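Local atomic coordinates of penicillin-binding protein 2B (PDB entry 2WAD), a protein that probably forms the peptide cross-links between neighbouring glycan strands of pneumococcal peptidoglycan during peripheral cell-wall synthesis, and binds penicillin. Residues 404-412 / 427-437; 445-456 / 509-517. All coordinates share one frame; numbering follows the deposited sequence.

Both contacts belong to the transpeptidase domain and illustrate how a helix can serve two neighbours at once. Contact 1 is a small two-stranded antiparallel sheet; contact 2 packs helix 445-455 against helix 509-515, and their centres lie about 15 Å apart. Helix 436-442, which begins in contact 1, is followed directly by helix 445-455. The two contacts also touch: Tyr447 OH is 2.7 Å from Gln406 O and Gln450 NE2 2.9 Å from Thr409 O, both probable hydrogen bonds. Ser386, the inferred acyl-ester nucleophile, has the side chain of Asn445 (contact 2) about 5 Å away and that of Asp410 (contact 1) about 11 Å away.

Contact 1: 404-412 / 427-437; sequences GNQTLTDQP and LAYGSFPITAV. Unlike the reference sequence in segment 404-412: Pro412 (reference Ser). Unlike the reference sequence in segment 427-437: Leu427 (reference Gln).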
loop_
_atom_site.group_PDB
_atom_site.type_symbol
_atom_site.label_atom_id
_atom_site.label_comp_id
_atom_site.label_asym_id
_atom_site.label_seq_id
_atom_site.Cartn_x
_atom_site.Cartn_y
_atom_site.Cartn_z
ATOM N N GLY A 404 -0.654 -39.170 4.030
ATOM C CA GLY A 404 0.581 -39.140 3.248
ATOM C C GLY A 404 0.307 -39.016 1.755
ATOM O O GLY A 404 -0.631 -38.341 1.335
ATOM N N ASN A 405 1.151 -39.655 0.953
ATOM C CA ASN A 405 1.143 -39.509 -0.493
ATOM C C ASN A 405 0.165 -40.504 -1.085
ATOM O O ASN A 405 0.549 -41.345 -1.912
ATOM C CB ASN A 405 2.549 -39.714 -1.065
ATOM C CG ASN A 405 2.633 -39.409 -2.561
ATOM O OD1 ASN A 405 1.809 -38.672 -3.116
ATOM N ND2 ASN A 405 3.644 -39.967 -3.219
ATOM N N GLN A 406 -1.089 -40.363 -0.661
ATOM C CA GLN A 406 -2.174 -41.310 -0.950
ATOM C C GLN A 406 -2.623 -41.383 -2.413
ATOM O O GLN A 406 -2.716 -40.354 -3.099
ATOM C CB GLN A 406 -3.379 -41.025 -0.036
ATOM C CG GLN A 406 -4.545 -42.001 -0.169
ATOM C CD GLN A 406 -5.631 -41.759 0.878
ATOM O OE1 GLN A 406 -5.351 -41.257 1.969
ATOM N NE2 GLN A 406 -6.872 -42.112 0.554
ATOM N N THR A 407 -2.913 -42.607 -2.867
ATOM C CA THR A 407 -3.377 -42.860 -4.225
ATOM C C THR A 407 -4.890 -42.782 -4.333
ATOM O O THR A 407 -5.608 -43.327 -3.515
ATOM C CB THR A 407 -2.926 -44.240 -4.764
ATOM O OG1 THR A 407 -1.502 -44.247 -4.932
ATOM C CG2 THR A 407 -3.598 -44.540 -6.124
ATOM N N LEU A 408 -5.373 -42.078 -5.348
ATOM C CA LEU A 408 -6.790 -42.025 -5.623
ATOM C C LEU A 408 -6.921 -42.363 -7.106
ATOM O O LEU A 408 -5.921 -42.432 -7.826
ATOM C CB LEU A 408 -7.362 -40.625 -5.333
ATOM C CG LEU A 408 -7.404 -40.044 -3.910
ATOM C CD1 LEU A 408 -8.032 -38.635 -3.868
ATOM C CD2 LEU A 408 -8.151 -40.927 -2.963
ATOM N N THR A 409 -8.146 -42.576 -7.564
ATOM C CA THR A 409 -8.378 -42.793 -8.979
ATOM C C THR A 409 -8.697 -41.444 -9.619
ATOM O O THR A 409 -9.639 -40.745 -9.226
ATOM C CB THR A 409 -9.557 -43.768 -9.206
ATOM O OG1 THR A 409 -9.280 -44.992 -8.517
ATOM C CG2 THR A 409 -9.779 -44.056 -10.699
ATOM N N ASP A 410 -7.903 -41.095 -10.621
ATOM C CA ASP A 410 -8.259 -40.006 -11.512
ATOM C C ASP A 410 -9.334 -40.537 -12.459
ATOM O O ASP A 410 -9.089 -41.476 -13.221
ATOM C CB ASP A 410 -7.025 -39.543 -12.287
ATOM C CG ASP A 410 -7.239 -38.215 -12.969
ATOM O OD1 ASP A 410 -8.160 -38.085 -13.804
ATOM O OD2 ASP A 410 -6.478 -37.279 -12.643
ATOM N N GLN A 411 -10.521 -39.938 -12.377
ATOM C CA GLN A 411 -11.693 -40.289 -13.183
ATOM C C GLN A 411 -12.557 -39.032 -13.261
ATOM O O GLN A 411 -12.408 -38.122 -12.432
ATOM C CB GLN A 411 -12.485 -41.409 -12.485
ATOM C CG GLN A 411 -12.786 -41.054 -11.025
ATOM C CD GLN A 411 -13.330 -42.214 -10.212
ATOM O OE1 GLN A 411 -14.138 -42.990 -10.710
ATOM N NE2 GLN A 411 -12.885 -42.339 -8.959
ATOM N N PRO A 412 -13.456 -38.961 -14.255
ATOM C CA PRO A 412 -14.385 -37.832 -14.252
ATOM C C PRO A 412 -15.210 -37.911 -12.970
ATOM O O PRO A 412 -15.459 -39.003 -12.490
ATOM C CB PRO A 412 -15.287 -38.072 -15.470
ATOM C CG PRO A 412 -14.634 -39.189 -16.275
ATOM C CD PRO A 412 -13.703 -39.921 -15.346
ATOM N N LEU A 427 -10.461 -37.395 -21.396
ATOM C CA LEU A 427 -10.637 -38.837 -21.493
ATOM C C LEU A 427 -9.399 -39.514 -22.084
ATOM O O LEU A 427 -9.301 -40.751 -22.142
ATOM C CB LEU A 427 -11.896 -39.120 -22.329
ATOM C CG LEU A 427 -13.165 -38.525 -21.700
ATOM C CD1 LEU A 427 -14.393 -38.413 -22.624
ATOM C CD2 LEU A 427 -13.487 -39.340 -20.434
ATOM N N ALA A 428 -8.424 -38.695 -22.468
ATOM C CA ALA A 428 -7.267 -39.153 -23.233
ATOM C C ALA A 428 -6.502 -40.347 -22.657
ATOM O O ALA A 428 -6.021 -41.192 -23.413
ATOM C CB ALA A 428 -6.313 -37.975 -23.545
ATOM N N TYR A 429 -6.368 -40.436 -21.339
ATOM C CA TYR A 429 -5.713 -41.603 -20.747
ATOM C C TYR A 429 -6.656 -42.465 -19.921
ATOM O O TYR A 429 -6.200 -43.176 -19.028
ATOM C CB TYR A 429 -4.516 -41.176 -19.896
ATOM C CG TYR A 429 -3.510 -40.459 -20.746
ATOM C CD1 TYR A 429 -2.398 -41.128 -21.238
ATOM C CD2 TYR A 429 -3.715 -39.138 -21.134
ATOM C CE1 TYR A 429 -1.489 -40.484 -22.064
ATOM C CE2 TYR A 429 -2.810 -38.492 -21.961
ATOM C CZ TYR A 429 -1.704 -39.171 -22.419
ATOM O OH TYR A 429 -0.802 -38.559 -23.256
ATOM N N GLY A 430 -7.955 -42.380 -20.194
ATOM C CA GLY A 430 -8.942 -43.071 -19.362
ATOM C C GLY A 430 -8.837 -42.738 -17.881
ATOM O O GLY A 430 -8.434 -41.628 -17.509
ATOM N N SER A 431 -9.210 -43.702 -17.043
ATOM C CA SER A 431 -9.084 -43.592 -15.587
ATOM C C SER A 431 -7.824 -44.311 -15.119
ATOM O O SER A 431 -7.427 -45.335 -15.678
ATOM C CB SER A 431 -10.291 -44.236 -14.906
ATOM O OG SER A 431 -11.449 -43.506 -15.253
ATOM N N PHE A 432 -7.183 -43.770 -14.094
ATOM C CA PHE A 432 -5.904 -44.314 -13.683
ATOM C C PHE A 432 -5.565 -43.871 -12.266
ATOM O O PHE A 432 -6.053 -42.850 -11.784
ATOM C CB PHE A 432 -4.796 -43.907 -14.674
ATOM C CG PHE A 432 -4.658 -42.426 -14.848
ATOM C CD1 PHE A 432 -5.323 -41.769 -15.879
ATOM C CD2 PHE A 432 -3.886 -41.679 -13.964
ATOM C CE1 PHE A 432 -5.225 -40.388 -16.036
ATOM C CE2 PHE A 432 -3.776 -40.295 -14.114
ATOM C CZ PHE A 432 -4.467 -39.647 -15.145
ATOM N N PRO A 433 -4.726 -44.657 -11.588
ATOM C CA PRO A 433 -4.273 -44.307 -10.250
ATOM C C PRO A 433 -3.316 -43.120 -10.289
ATOM O O PRO A 433 -2.576 -42.950 -11.268
ATOM C CB PRO A 433 -3.573 -45.578 -9.763
ATOM C CG PRO A 433 -3.147 -46.282 -11.019
ATOM C CD PRO A 433 -4.094 -45.876 -12.116
ATOM N N ILE A 434 -3.374 -42.303 -9.237
ATOM C CA ILE A 434 -2.604 -41.067 -9.124
ATOM C C ILE A 434 -2.307 -40.764 -7.642
ATOM O O ILE A 434 -3.203 -40.776 -6.801
ATOM C CB ILE A 434 -3.351 -39.903 -9.859
ATOM C CG1 ILE A 434 -2.413 -38.736 -10.115
ATOM C CG2 ILE A 434 -4.583 -39.404 -9.098
ATOM C CD1 ILE A 434 -3.028 -37.649 -11.003
ATOM N N THR A 435 -1.037 -40.538 -7.319
ATOM C CA THR A 435 -0.604 -40.103 -5.994
ATOM C C THR A 435 -0.733 -38.590 -5.815
ATOM O O THR A 435 -1.124 -37.859 -6.726
ATOM C CB THR A 435 0.877 -40.452 -5.737
ATOM O OG1 THR A 435 1.721 -39.710 -6.636
ATOM C CG2 THR A 435 1.147 -41.969 -5.850
ATOM N N ALA A 436 -0.402 -38.107 -4.622
ATOM C CA ALA A 436 -0.584 -36.684 -4.336
ATOM C C ALA A 436 0.449 -35.875 -5.138
ATOM O O ALA A 436 0.136 -34.825 -5.705
ATOM C CB ALA A 436 -0.481 -36.425 -2.841
ATOM N N VAL A 437 1.657 -36.416 -5.226
ATOM C CA VAL A 437 2.753 -35.822 -5.996
ATOM C C VAL A 437 2.348 -35.680 -7.466
ATOM O O VAL A 437 2.565 -34.629 -8.059
ATOM C CB VAL A 437 4.019 -36.689 -5.890
ATOM C CG1 VAL A 437 5.143 -36.159 -6.796
ATOM C CG2 VAL A 437 4.502 -36.826 -4.430
HETATM O O HOH W 1 4.484 -40.313 -6.431
HETATM O O HOH W 2 -9.442 -39.439 -16.030
#
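Asp410 and Phe432 are cross-strand neighbours whose side chains lie side by side on one face of a two-stranded antiparallel sheet, formed by strands 408-410 and 432-434 of the transpeptidase domain. They are a hydrogen-bonded pair, joined by Asp410 N to Phe432 O (2.8 Å) and by Phe432 N to Asp410 O (3.1 Å). Leu408 and Ile434 make the second such pair, and Thr409 with Pro433 is the non-hydrogen-bonded pair between them.

Followed outward, the Asp410 side chain spends most of its length on Phe432. Its CB sits over one face of the ring, 4.0 Å from the centroid, in a CH-pi contact. CG continues above the rim, and the carboxylate lies stacked on the ring with the two planes only 15° apart. A water lies 2.9 Å from OD1 and also reaches Gly430 O, though it has more acceptors near it than protons to give. OD2 passes 3.8 Å from CD1 of Ile434 and is hydrogen-bonded by Tyr425 and Ser444. The carboxylate of this buried residue is thus held chiefly through OD2, while the ring lies along its flank.

At the other end of the sheet, Asn405 meets the first turn of helix 436-442. With CG anti to the backbone N (chi1 -173°), its amide reaches across Thr435, the N-cap residue. There OD1 takes two backbone N-H groups: a weak bond from Ala436 N and a straighter one from Val437 N, 3.1 Å long with 158° at the hydrogen. Val437 CG2 lies against the amide as well, 3.5 Å from both ND2 and OD1.

Contact 2: 445-456 / 509-517; sequences NAYVVQTALGIM and FANFITNAF. Unlike the reference sequence in segment 445-456: Ala446 (reference Thr), Val448 (reference Met), Ile455 (reference Leu). Unlike the reference sequence in segment 509-517: Phe512 (reference Tyr).
Ala452 meets Phe512 near the middle of a helix-helix packing in the transpeptidase domain, where helices 445-455 and 509-515 run at 128° to each other with their axes 9.4 Å apart at closest approach. No hydrogen bond crosses the interface; it is built mainly from apolar and sulfur-aromatic contacts. Phe512 turns its edge to the first helix, placing Ala452 O near the ring plane, 3.4 Å from CZ, while Ala452 CB touches that same CZ and also packs on Ala516 CB.

Toward the end of the first helix, Met456 SD engages two rings in Met-aromatic contacts. It lies at the edge of Phe509, 4.8 Å from the centroid and almost in the ring plane, but approaches Phe512 obliquely.

Phe517, at the opposite end, is held between unlike partners. Its chi1 of 55° sets the ring between Thr514 O on one face and Asn445 CG on the other. The Asn445 amide is inclined 35° to the ring; its OD1, 3.3 Å from Phe517 CB, makes the closest approach and also accepts from Lys389 of a probable SxxK motif that includes Ser386, so this aromatic packs directly against the surroundings of the active site. Alongside the ring runs Val449, whose two methyls also meet Ile513 CG2; its CG2 comes within 3.7 Å of Phe517 CD1.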
loop_
_atom_site.group_PDB
_atom_site.type_symbol
_atom_site.label_atom_id
_atom_site.label_comp_id
_atom_site.label_asym_id
_atom_site.label_seq_id
_atom_site.Cartn_x
_atom_site.Cartn_y
_atom_site.Cartn_z
ATOM N N ASN A 445 -7.757 -32.382 -11.507
ATOM C CA ASN A 445 -8.959 -31.977 -10.776
ATOM C C ASN A 445 -9.606 -33.129 -9.986
ATOM O O ASN A 445 -10.214 -32.883 -8.946
ATOM C CB ASN A 445 -10.008 -31.351 -11.701
ATOM C CG ASN A 445 -9.678 -29.922 -12.119
ATOM O OD1 ASN A 445 -8.907 -29.199 -11.473
ATOM N ND2 ASN A 445 -10.309 -29.490 -13.204
ATOM N N ALA A 446 -9.492 -34.369 -10.462
ATOM C CA ALA A 446 -10.130 -35.507 -9.784
ATOM C C ALA A 446 -9.616 -35.655 -8.359
ATOM O O ALA A 446 -10.380 -36.000 -7.448
ATOM C CB ALA A 446 -9.913 -36.815 -10.532
ATOM N N TYR A 447 -8.319 -35.427 -8.182
ATOM C CA TYR A 447 -7.710 -35.644 -6.858
ATOM C C TYR A 447 -8.252 -34.643 -5.815
ATOM O O TYR A 447 -8.550 -35.035 -4.669
ATOM C CB TYR A 447 -6.181 -35.553 -6.946
ATOM C CG TYR A 447 -5.446 -36.134 -5.748
ATOM C CD1 TYR A 447 -5.079 -37.469 -5.727
ATOM C CD2 TYR A 447 -5.144 -35.356 -4.631
ATOM C CE1 TYR A 447 -4.424 -38.021 -4.636
ATOM C CE2 TYR A 447 -4.500 -35.902 -3.523
ATOM C CZ TYR A 447 -4.145 -37.233 -3.545
ATOM O OH TYR A 447 -3.508 -37.810 -2.474
ATOM N N VAL A 448 -8.393 -33.371 -6.213
ATOM C CA VAL A 448 -8.759 -32.313 -5.288
ATOM C C VAL A 448 -10.266 -32.233 -5.059
ATOM O O VAL A 448 -10.699 -31.779 -4.011
ATOM C CB VAL A 448 -8.237 -30.909 -5.694
ATOM C CG1 VAL A 448 -6.720 -30.798 -5.477
ATOM C CG2 VAL A 448 -8.646 -30.537 -7.114
ATOM N N VAL A 449 -11.053 -32.627 -6.052
ATOM C CA VAL A 449 -12.495 -32.706 -5.914
ATOM C C VAL A 449 -12.896 -33.870 -4.986
ATOM O O VAL A 449 -13.761 -33.721 -4.124
ATOM C CB VAL A 449 -13.186 -32.812 -7.291
ATOM C CG1 VAL A 449 -14.651 -33.148 -7.113
ATOM C CG2 VAL A 449 -13.086 -31.483 -8.038
ATOM N N GLN A 450 -12.261 -35.022 -5.141
ATOM C CA GLN A 450 -12.430 -36.126 -4.197
ATOM C C GLN A 450 -11.955 -35.759 -2.794
ATOM O O GLN A 450 -12.635 -36.038 -1.828
ATOM C CB GLN A 450 -11.726 -37.394 -4.704
ATOM C CG GLN A 450 -12.472 -38.088 -5.829
ATOM C CD GLN A 450 -11.725 -39.290 -6.401
ATOM O OE1 GLN A 450 -12.114 -40.435 -6.162
ATOM N NE2 GLN A 450 -10.676 -39.038 -7.191
ATOM N N THR A 451 -10.814 -35.091 -2.670
ATOM C CA THR A 451 -10.391 -34.551 -1.384
ATOM C C THR A 451 -11.416 -33.634 -0.735
ATOM O O THR A 451 -11.724 -33.835 0.443
ATOM C CB THR A 451 -9.049 -33.801 -1.460
ATOM O OG1 THR A 451 -8.022 -34.692 -1.903
ATOM C CG2 THR A 451 -8.661 -33.257 -0.094
ATOM N N ALA A 452 -11.924 -32.637 -1.468
ATOM C CA ALA A 452 -12.968 -31.749 -0.923
ATOM C C ALA A 452 -14.239 -32.494 -0.490
ATOM O O ALA A 452 -14.778 -32.246 0.586
ATOM C CB ALA A 452 -13.349 -30.633 -1.919
ATOM N N LEU A 453 -14.773 -33.364 -1.340
ATOM C CA LEU A 453 -15.932 -34.155 -0.917
ATOM C C LEU A 453 -15.641 -34.828 0.437
ATOM O O LEU A 453 -16.512 -34.926 1.289
ATOM C CB LEU A 453 -16.292 -35.194 -1.981
ATOM C CG LEU A 453 -17.537 -36.044 -1.711
ATOM C CD1 LEU A 453 -18.793 -35.199 -1.839
ATOM C CD2 LEU A 453 -17.600 -37.237 -2.644
ATOM N N GLY A 454 -14.396 -35.254 0.646
ATOM C CA GLY A 454 -13.995 -35.918 1.875
ATOM C C GLY A 454 -13.948 -35.009 3.094
ATOM O O GLY A 454 -14.118 -35.461 4.225
ATOM N N ILE A 455 -13.684 -33.723 2.892
ATOM C CA ILE A 455 -13.805 -32.763 3.984
ATOM C C ILE A 455 -15.276 -32.615 4.389
ATOM O O ILE A 455 -15.598 -32.251 5.520
ATOM C CB ILE A 455 -13.216 -31.411 3.558
ATOM C CG1 ILE A 455 -11.715 -31.569 3.243
ATOM C CG2 ILE A 455 -13.413 -30.363 4.640
ATOM C CD1 ILE A 455 -11.113 -30.342 2.554
ATOM N N MET A 456 -16.169 -32.898 3.448
ATOM C CA MET A 456 -17.599 -32.811 3.694
ATOM C C MET A 456 -18.116 -34.137 4.285
ATOM O O MET A 456 -19.320 -34.370 4.352
ATOM C CB MET A 456 -18.271 -32.527 2.349
ATOM C CG MET A 456 -19.522 -31.715 2.385
ATOM S SD MET A 456 -19.961 -31.109 0.732
ATOM C CE MET A 456 -21.715 -31.022 0.990
ATOM N N PHE A 509 -23.137 -25.822 -3.123
ATOM C CA PHE A 509 -22.253 -26.980 -3.240
ATOM C C PHE A 509 -21.331 -26.934 -4.449
ATOM O O PHE A 509 -20.169 -27.336 -4.345
ATOM C CB PHE A 509 -23.060 -28.283 -3.239
ATOM C CG PHE A 509 -22.247 -29.516 -3.538
ATOM C CD1 PHE A 509 -21.440 -30.073 -2.575
ATOM C CD2 PHE A 509 -22.313 -30.121 -4.784
ATOM C CE1 PHE A 509 -20.684 -31.206 -2.860
ATOM C CE2 PHE A 509 -21.575 -31.256 -5.084
ATOM C CZ PHE A 509 -20.754 -31.807 -4.118
ATOM N N ALA A 510 -21.851 -26.498 -5.596
ATOM C CA ALA A 510 -21.033 -26.387 -6.804
ATOM C C ALA A 510 -19.891 -25.384 -6.602
ATOM O O ALA A 510 -18.769 -25.613 -7.085
ATOM C CB ALA A 510 -21.900 -26.036 -8.055
ATOM N N ASN A 511 -20.163 -24.299 -5.874
ATOM C CA ASN A 511 -19.145 -23.313 -5.529
ATOM C C ASN A 511 -18.007 -23.860 -4.647
ATOM O O ASN A 511 -16.835 -23.570 -4.882
ATOM C CB ASN A 511 -19.768 -22.104 -4.813
ATOM C CG ASN A 511 -20.795 -21.344 -5.664
ATOM O OD1 ASN A 511 -20.768 -21.327 -6.913
ATOM N ND2 ASN A 511 -21.707 -20.683 -4.957
ATOM N N PHE A 512 -18.364 -24.617 -3.611
ATOM C CA PHE A 512 -17.405 -25.287 -2.742
ATOM C C PHE A 512 -16.470 -26.158 -3.572
ATOM O O PHE A 512 -15.251 -26.055 -3.446
ATOM C CB PHE A 512 -18.166 -26.136 -1.702
ATOM C CG PHE A 512 -17.311 -27.145 -0.962
ATOM C CD1 PHE A 512 -16.322 -26.746 -0.076
ATOM C CD2 PHE A 512 -17.512 -28.505 -1.150
ATOM C CE1 PHE A 512 -15.558 -27.677 0.615
ATOM C CE2 PHE A 512 -16.752 -29.436 -0.469
ATOM C CZ PHE A 512 -15.763 -29.039 0.404
ATOM N N ILE A 513 -17.046 -27.018 -4.413
ATOM C CA ILE A 513 -16.296 -27.877 -5.317
ATOM C C ILE A 513 -15.348 -27.070 -6.225
ATOM O O ILE A 513 -14.160 -27.382 -6.278
ATOM C CB ILE A 513 -17.237 -28.763 -6.148
ATOM C CG1 ILE A 513 -17.927 -29.805 -5.251
ATOM C CG2 ILE A 513 -16.469 -29.456 -7.268
ATOM C CD1 ILE A 513 -16.949 -30.679 -4.401
ATOM N N THR A 514 -15.839 -26.038 -6.912
ATOM C CA THR A 514 -14.962 -25.226 -7.759
ATOM C C THR A 514 -13.888 -24.481 -6.961
ATOM O O THR A 514 -12.802 -24.222 -7.491
ATOM C CB THR A 514 -15.709 -24.200 -8.649
ATOM O OG1 THR A 514 -16.577 -23.387 -7.842
ATOM C CG2 THR A 514 -16.523 -24.916 -9.768
ATOM N N ASN A 515 -14.194 -24.091 -5.723
ATOM C CA ASN A 515 -13.190 -23.408 -4.890
ATOM C C ASN A 515 -11.977 -24.303 -4.717
ATOM O O ASN A 515 -10.850 -23.824 -4.667
ATOM C CB ASN A 515 -13.786 -22.990 -3.531
ATOM C CG ASN A 515 -13.140 -21.738 -2.960
ATOM O OD1 ASN A 515 -12.630 -20.886 -3.691
ATOM N ND2 ASN A 515 -13.205 -21.597 -1.637
ATOM N N ALA A 516 -12.221 -25.613 -4.686
ATOM C CA ALA A 516 -11.177 -26.621 -4.481
ATOM C C ALA A 516 -10.113 -26.682 -5.581
ATOM O O ALA A 516 -8.987 -27.152 -5.355
ATOM C CB ALA A 516 -11.794 -28.006 -4.272
ATOM N N PHE A 517 -10.467 -26.228 -6.780
ATOM C CA PHE A 517 -9.475 -26.151 -7.841
ATOM C C PHE A 517 -9.344 -24.712 -8.346
ATOM O O PHE A 517 -8.926 -24.458 -9.474
ATOM C CB PHE A 517 -9.709 -27.219 -8.945
ATOM C CG PHE A 517 -11.093 -27.203 -9.584
ATOM C CD1 PHE A 517 -12.091 -28.062 -9.128
ATOM C CD2 PHE A 517 -11.374 -26.401 -10.679
ATOM C CE1 PHE A 517 -13.357 -28.096 -9.708
ATOM C CE2 PHE A 517 -12.655 -26.411 -11.286
ATOM C CZ PHE A 517 -13.657 -27.259 -10.788
#